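PDB 3MCX: SusD superfamily protein from Bacteroides thetaiotaomicron, which is of unknown function but probably captures glycans at the outer membrane surface for uptake through a SusC-like transporter. Local coordinates for residues A[257-262]-A[348-353]; A[73-78]-A[443-448]. All coordinates share one frame; numbering follows the deposited sequence.

Interaction 1: A[257-262]-A[348-353]; sequences LFELYI and TNNICI
Asn350 reaches across to Glu259 and Ile262 at the end of a small two-stranded antiparallel sheet in a SusD-family chain with far more helix than strand, and this contact illustrates how a side-chain amide can prolong a ladder of backbone bonds. In the ladder itself Leu260 and Ile351 form a hydrogen-bonded pair, Leu260 N lying 2.8 Å from Ile351 O, and Ile353 N bonds to Phe258 O. With CG of Asn350 anti to its own carbonyl carbon (chi1 -82°), OD1 accepts Ile262 N at 2.9 Å, the donor standing well above the amide plane. ND2 of the same group bonds, almost in the amide plane, to the anti lone pair of Glu259 OE2 at 2.8 Å; the carboxylate and amide planes are turned 69° apart. Phe252 N also bonds to OE2, and Ser256 OG holds OE1, so both oxygens of this buried carboxylate are engaged. With an alanine in place of Asn350, Ile262 N would probably lose this acceptor and the Glu259 carboxylate one of the bonds that fix its rotation. On the face away from Glu259 and Cys352, Leu260 and Ile351 side chains pack against helix 21-36 at Ser36, and Leu260 CD1 meets Ile353 CD1 at 3.9 Å. Towards the other end, a classic beta bulge sets Leu257 and Phe258 opposite the single residue Ile354. There the Phe258 and Ile353 side chains run side by side (Phe258 CD2 to Ile353 CB 3.6 Å), and Ile353 CG1 sits over one ring face in a CH-pi contact, 4.1 Å from the Phe258 ring centroid.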
loop_
_atom_site.group_PDB
_atom_site.type_symbol
_atom_site.label_atom_id
_atom_site.label_comp_id
_atom_site.label_asym_id
_atom_site.label_seq_id
_atom_site.Cartn_x
_atom_site.Cartn_y
_atom_site.Cartn_z
ATOM N N LEU A 257 7.011 -8.249 6.927
ATOM C CA LEU A 257 8.031 -8.715 5.985
ATOM C C LEU A 257 8.948 -7.580 5.524
ATOM O O LEU A 257 10.139 -7.792 5.318
ATOM C CB LEU A 257 7.372 -9.403 4.804
ATOM C CG LEU A 257 6.657 -10.715 5.122
ATOM C CD1 LEU A 257 5.611 -11.012 4.048
ATOM C CD2 LEU A 257 7.637 -11.861 5.181
ATOM N N PHE A 258 8.391 -6.396 5.339
ATOM C CA PHE A 258 9.172 -5.180 5.047
ATOM C C PHE A 258 8.462 -4.041 5.750
ATOM O O PHE A 258 7.291 -3.810 5.543
ATOM C CB PHE A 258 9.275 -4.963 3.547
ATOM C CG PHE A 258 9.912 -3.644 3.114
ATOM C CD1 PHE A 258 10.974 -3.078 3.808
ATOM C CD2 PHE A 258 9.459 -3.012 1.977
ATOM C CE1 PHE A 258 11.544 -1.870 3.369
ATOM C CE2 PHE A 258 10.054 -1.793 1.539
ATOM C CZ PHE A 258 11.061 -1.236 2.259
ATOM N N GLU A 259 9.218 -3.341 6.599
ATOM C CA GLU A 259 8.673 -2.272 7.429
ATOM C C GLU A 259 9.754 -1.212 7.608
ATOM O O GLU A 259 10.887 -1.533 7.953
ATOM C CB GLU A 259 8.242 -2.874 8.764
ATOM C CG GLU A 259 7.836 -1.903 9.849
ATOM C CD GLU A 259 7.413 -2.684 11.097
ATOM O OE1 GLU A 259 6.711 -3.716 10.940
ATOM O OE2 GLU A 259 7.797 -2.329 12.223
ATOM N N LEU A 260 9.387 0.045 7.365
ATOM C CA LEU A 260 10.325 1.164 7.478
ATOM C C LEU A 260 10.350 1.660 8.909
ATOM O O LEU A 260 9.318 1.865 9.530
ATOM C CB LEU A 260 9.953 2.287 6.513
ATOM C CG LEU A 260 9.976 1.878 5.045
ATOM C CD1 LEU A 260 9.206 2.896 4.210
ATOM C CD2 LEU A 260 11.429 1.716 4.564
ATOM N N TYR A 261 11.560 1.854 9.424
ATOM C CA TYR A 261 11.790 2.260 10.811
ATOM C C TYR A 261 11.622 3.763 10.948
ATOM O O TYR A 261 12.246 4.546 10.190
ATOM C CB TYR A 261 13.196 1.859 11.216
ATOM C CG TYR A 261 13.572 2.165 12.639
ATOM C CD1 TYR A 261 12.847 1.652 13.695
ATOM C CD2 TYR A 261 14.675 2.981 12.943
ATOM C CE1 TYR A 261 13.203 1.933 14.999
ATOM C CE2 TYR A 261 15.047 3.254 14.251
ATOM C CZ TYR A 261 14.308 2.726 15.278
ATOM O OH TYR A 261 14.680 2.997 16.584
ATOM N N ILE A 262 10.814 4.157 11.935
ATOM C CA ILE A 262 10.502 5.539 12.249
ATOM C C ILE A 262 10.796 5.813 13.707
ATOM O O ILE A 262 10.463 5.022 14.602
ATOM C CB ILE A 262 8.994 5.821 12.018
ATOM C CG1 ILE A 262 8.581 5.564 10.556
ATOM C CG2 ILE A 262 8.574 7.223 12.522
ATOM C CD1 ILE A 262 9.214 6.518 9.553
ATOM N N THR A 348 5.400 8.099 15.876
ATOM C CA THR A 348 6.479 7.138 16.052
ATOM C C THR A 348 6.233 5.753 15.453
ATOM O O THR A 348 7.129 4.902 15.514
ATOM C CB THR A 348 6.816 6.944 17.555
ATOM O OG1 THR A 348 5.711 6.280 18.213
ATOM C CG2 THR A 348 7.161 8.289 18.213
ATOM N N ASN A 349 5.036 5.503 14.936
ATOM C CA ASN A 349 4.684 4.207 14.382
ATOM C C ASN A 349 5.569 3.913 13.183
ATOM O O ASN A 349 5.740 4.755 12.277
ATOM C CB ASN A 349 3.203 4.152 13.973
ATOM C CG ASN A 349 2.564 2.794 14.202
ATOM O OD1 ASN A 349 1.844 2.623 15.192
ATOM N ND2 ASN A 349 2.838 1.811 13.313
ATOM N N ASN A 350 6.093 2.697 13.133
ATOM C CA ASN A 350 6.749 2.225 11.913
ATOM C C ASN A 350 5.743 2.106 10.766
ATOM O O ASN A 350 4.522 2.142 10.968
ATOM C CB ASN A 350 7.420 0.879 12.142
ATOM C CG ASN A 350 8.779 0.992 12.786
ATOM O OD1 ASN A 350 9.236 2.078 13.189
ATOM N ND2 ASN A 350 9.426 -0.170 12.962
ATOM N N ILE A 351 6.255 1.954 9.557
ATOM C CA ILE A 351 5.446 1.819 8.357
ATOM C C ILE A 351 5.616 0.405 7.793
ATOM O O ILE A 351 6.594 0.105 7.077
ATOM C CB ILE A 351 5.828 2.839 7.259
ATOM C CG1 ILE A 351 5.968 4.274 7.820
ATOM C CG2 ILE A 351 4.761 2.792 6.192
ATOM C CD1 ILE A 351 6.303 5.306 6.707
ATOM N N CYS A 352 4.653 -0.467 8.075
ATOM C CA CYS A 352 4.701 -1.807 7.529
ATOM C C CYS A 352 4.221 -1.751 6.089
ATOM O O CYS A 352 3.104 -1.264 5.795
ATOM C CB CYS A 352 3.812 -2.731 8.351
ATOM S SG CYS A 352 3.833 -4.426 7.714
ATOM N N ILE A 353 5.107 -2.143 5.171
ATOM C CA ILE A 353 4.835 -2.113 3.747
ATOM C C ILE A 353 4.113 -3.371 3.277
ATOM O O ILE A 353 3.194 -3.284 2.472
ATOM C CB ILE A 353 6.152 -1.900 2.954
ATOM C CG1 ILE A 353 6.898 -0.654 3.417
ATOM C CG2 ILE A 353 5.882 -1.878 1.408
ATOM C CD1 ILE A 353 6.135 0.656 3.278
#

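Interaction 2: A[73-78]-A[443-448]; sequences EYNVLA and KASNAQ
Schellman motifs terminate helices 69-72 and 441-444, with Tyr74 and Asn446 the positive-phi residues that follow, and the loops that leave them pack together through Glu73, Tyr74 and Asn75 on one side and Ser445 and Ala447 on the other. The Ala447 methyl packs on the Glu73 carbonyl and the Tyr74 side chain, Ala447 CB lying 3.4 Å from Glu73 O and 4.1 Å from Tyr74 CB, and it approaches the tyrosine ring obliquely. Ser445 CB touches the same carbonyl, 3.3 Å from Glu73 O. Tyr74 is anchored at its far end, where OH bonds to Arg52 O and the ring makes a cation-pi contact with the side chain of the same arginine. Positive phi at Tyr74 and Asn446 (55° each) turns the backbone out of each helix. A water spans the resulting junction, donating to Tyr74 O at 2.8 Å and to Ser445 O at 2.7 Å, so two backbone carbonyls that could not bond to each other share one donor molecule. Beside it, Asn75 carries CG between its backbone N and carbonyl carbon (chi1 62°), which brings the amide round to the Glu73 carboxylate. ND2 thereby bonds to Glu73 OE1 at 3.0 Å, meeting the carboxylate on its anti side and slightly out of its plane. The other oxygen, Glu73 OE2, takes bonds from Thr61 OG1 and from Thr441 OG1 of helix 441-444.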
loop_
_atom_site.group_PDB
_atom_site.type_symbol
_atom_site.label_atom_id
_atom_site.label_comp_id
_atom_site.label_asym_id
_atom_site.label_seq_id
_atom_site.Cartn_x
_atom_site.Cartn_y
_atom_site.Cartn_z
ATOM N N GLU A 73 -13.163 11.935 -2.904
ATOM C CA GLU A 73 -14.226 12.506 -3.729
ATOM C C GLU A 73 -13.992 12.331 -5.239
ATOM O O GLU A 73 -14.821 12.759 -6.035
ATOM C CB GLU A 73 -14.364 14.002 -3.418
ATOM C CG GLU A 73 -14.803 14.240 -1.976
ATOM C CD GLU A 73 -14.648 15.673 -1.509
ATOM O OE1 GLU A 73 -14.227 16.560 -2.276
ATOM O OE2 GLU A 73 -14.966 15.905 -0.301
ATOM N N TYR A 74 -12.849 11.755 -5.628
ATOM C CA TYR A 74 -12.551 11.549 -7.065
ATOM C C TYR A 74 -12.640 12.830 -7.858
ATOM O O TYR A 74 -13.090 12.874 -9.002
ATOM C CB TYR A 74 -13.451 10.438 -7.639
ATOM C CG TYR A 74 -13.016 9.035 -7.236
ATOM C CD1 TYR A 74 -13.291 8.517 -5.980
ATOM C CD2 TYR A 74 -12.394 8.214 -8.154
ATOM C CE1 TYR A 74 -12.884 7.246 -5.630
ATOM C CE2 TYR A 74 -12.009 6.954 -7.822
ATOM C CZ TYR A 74 -12.261 6.451 -6.556
ATOM O OH TYR A 74 -11.855 5.174 -6.215
ATOM N N ASN A 75 -12.157 13.921 -7.272
ATOM C CA ASN A 75 -12.181 15.211 -7.942
ATOM C C ASN A 75 -10.811 15.927 -7.992
ATOM O O ASN A 75 -10.723 17.056 -8.465
ATOM C CB ASN A 75 -13.266 16.122 -7.366
ATOM C CG ASN A 75 -13.065 16.436 -5.913
ATOM O OD1 ASN A 75 -11.959 16.300 -5.405
ATOM N ND2 ASN A 75 -14.138 16.817 -5.228
ATOM N N VAL A 76 -9.780 15.243 -7.546
ATOM C CA VAL A 76 -8.430 15.805 -7.519
ATOM C C VAL A 76 -7.979 16.262 -8.915
ATOM O O VAL A 76 -8.212 15.581 -9.920
ATOM C CB VAL A 76 -7.438 14.800 -6.884
ATOM C CG1 VAL A 76 -7.294 13.503 -7.728
ATOM C CG2 VAL A 76 -6.092 15.457 -6.643
ATOM N N LEU A 77 -7.361 17.438 -8.980
ATOM C CA LEU A 77 -6.921 18.081 -10.207
ATOM C C LEU A 77 -5.422 17.915 -10.441
ATOM O O LEU A 77 -4.634 17.688 -9.525
ATOM C CB LEU A 77 -7.220 19.566 -10.148
ATOM C CG LEU A 77 -8.670 19.962 -9.896
ATOM C CD1 LEU A 77 -8.786 21.498 -9.810
ATOM C CD2 LEU A 77 -9.609 19.394 -10.954
ATOM N N ALA A 78 -5.016 18.071 -11.701
ATOM C CA ALA A 78 -3.605 18.009 -12.082
ATOM C C ALA A 78 -2.733 19.051 -11.411
ATOM O O ALA A 78 -1.527 18.836 -11.314
ATOM C CB ALA A 78 -3.475 18.184 -13.590
ATOM N N LYS A 443 -22.027 13.156 -3.562
ATOM C CA LYS A 443 -23.140 13.419 -4.476
ATOM C C LYS A 443 -22.742 14.441 -5.542
ATOM O O LYS A 443 -22.834 14.144 -6.718
ATOM C CB LYS A 443 -24.395 13.869 -3.713
ATOM C CG LYS A 443 -24.911 12.737 -2.859
ATOM C CD LYS A 443 -26.147 13.046 -2.014
ATOM C CE LYS A 443 -26.501 11.828 -1.129
ATOM N NZ LYS A 443 -25.582 11.547 0.047
ATOM N N ALA A 444 -22.238 15.603 -5.120
ATOM C CA ALA A 444 -21.837 16.658 -6.070
ATOM C C ALA A 444 -20.682 16.201 -6.965
ATOM O O ALA A 444 -20.600 16.564 -8.146
ATOM C CB ALA A 444 -21.419 17.934 -5.302
ATOM N N SER A 445 -19.801 15.366 -6.433
ATOM C CA SER A 445 -18.639 14.900 -7.209
ATOM C C SER A 445 -18.896 13.588 -7.960
ATOM O O SER A 445 -17.995 13.028 -8.573
ATOM C CB SER A 445 -17.413 14.746 -6.302
ATOM O OG SER A 445 -17.019 15.985 -5.737
ATOM N N ASN A 446 -20.118 13.077 -7.887
ATOM C CA ASN A 446 -20.458 11.814 -8.580
ATOM C C ASN A 446 -19.521 10.685 -8.194
ATOM O O ASN A 446 -18.971 9.966 -9.030
ATOM C CB ASN A 446 -20.533 12.006 -10.106
ATOM C CG ASN A 446 -20.957 10.727 -10.835
ATOM O OD1 ASN A 446 -21.765 9.931 -10.323
ATOM N ND2 ASN A 446 -20.381 10.504 -12.032
ATOM N N ALA A 447 -19.324 10.510 -6.898
ATOM C CA ALA A 447 -18.409 9.512 -6.408
ATOM C C ALA A 447 -19.046 8.621 -5.353
ATOM O O ALA A 447 -18.356 8.036 -4.512
ATOM C CB ALA A 447 -17.086 10.178 -5.869
ATOM N N GLN A 448 -20.355 8.447 -5.433
ATOM C CA GLN A 448 -21.015 7.432 -4.608
ATOM C C GLN A 448 -20.754 6.014 -5.172
ATOM O O GLN A 448 -20.741 5.032 -4.437
ATOM C CB GLN A 448 -22.507 7.695 -4.517
ATOM C CG GLN A 448 -22.837 8.968 -3.742
ATOM C CD GLN A 448 -24.321 9.120 -3.560
ATOM O OE1 GLN A 448 -25.033 9.507 -4.492
ATOM N NE2 GLN A 448 -24.808 8.787 -2.380
HETATM O O HOH W 1 -15.628 13.921 -9.570
#

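The two contacts sit on opposite sides of the chain's centre, their own centres 31 Å apart and their nearest atoms about 19 Å apart, so neither touches the other. Along the sequence they are nested: residues 73-78 come first, then both strands of interaction 1, and 443-448 comes last. Interaction 2 thus closes a long stretch of chain rich in helix, within which interaction 1 closes a much shorter one. They share no helix or strand. Interaction 1 pairs strands 256-260 and 351-355 in the interior, whereas interaction 2 joins an early loop to a late one further from the centre, bringing distant parts of one chain together.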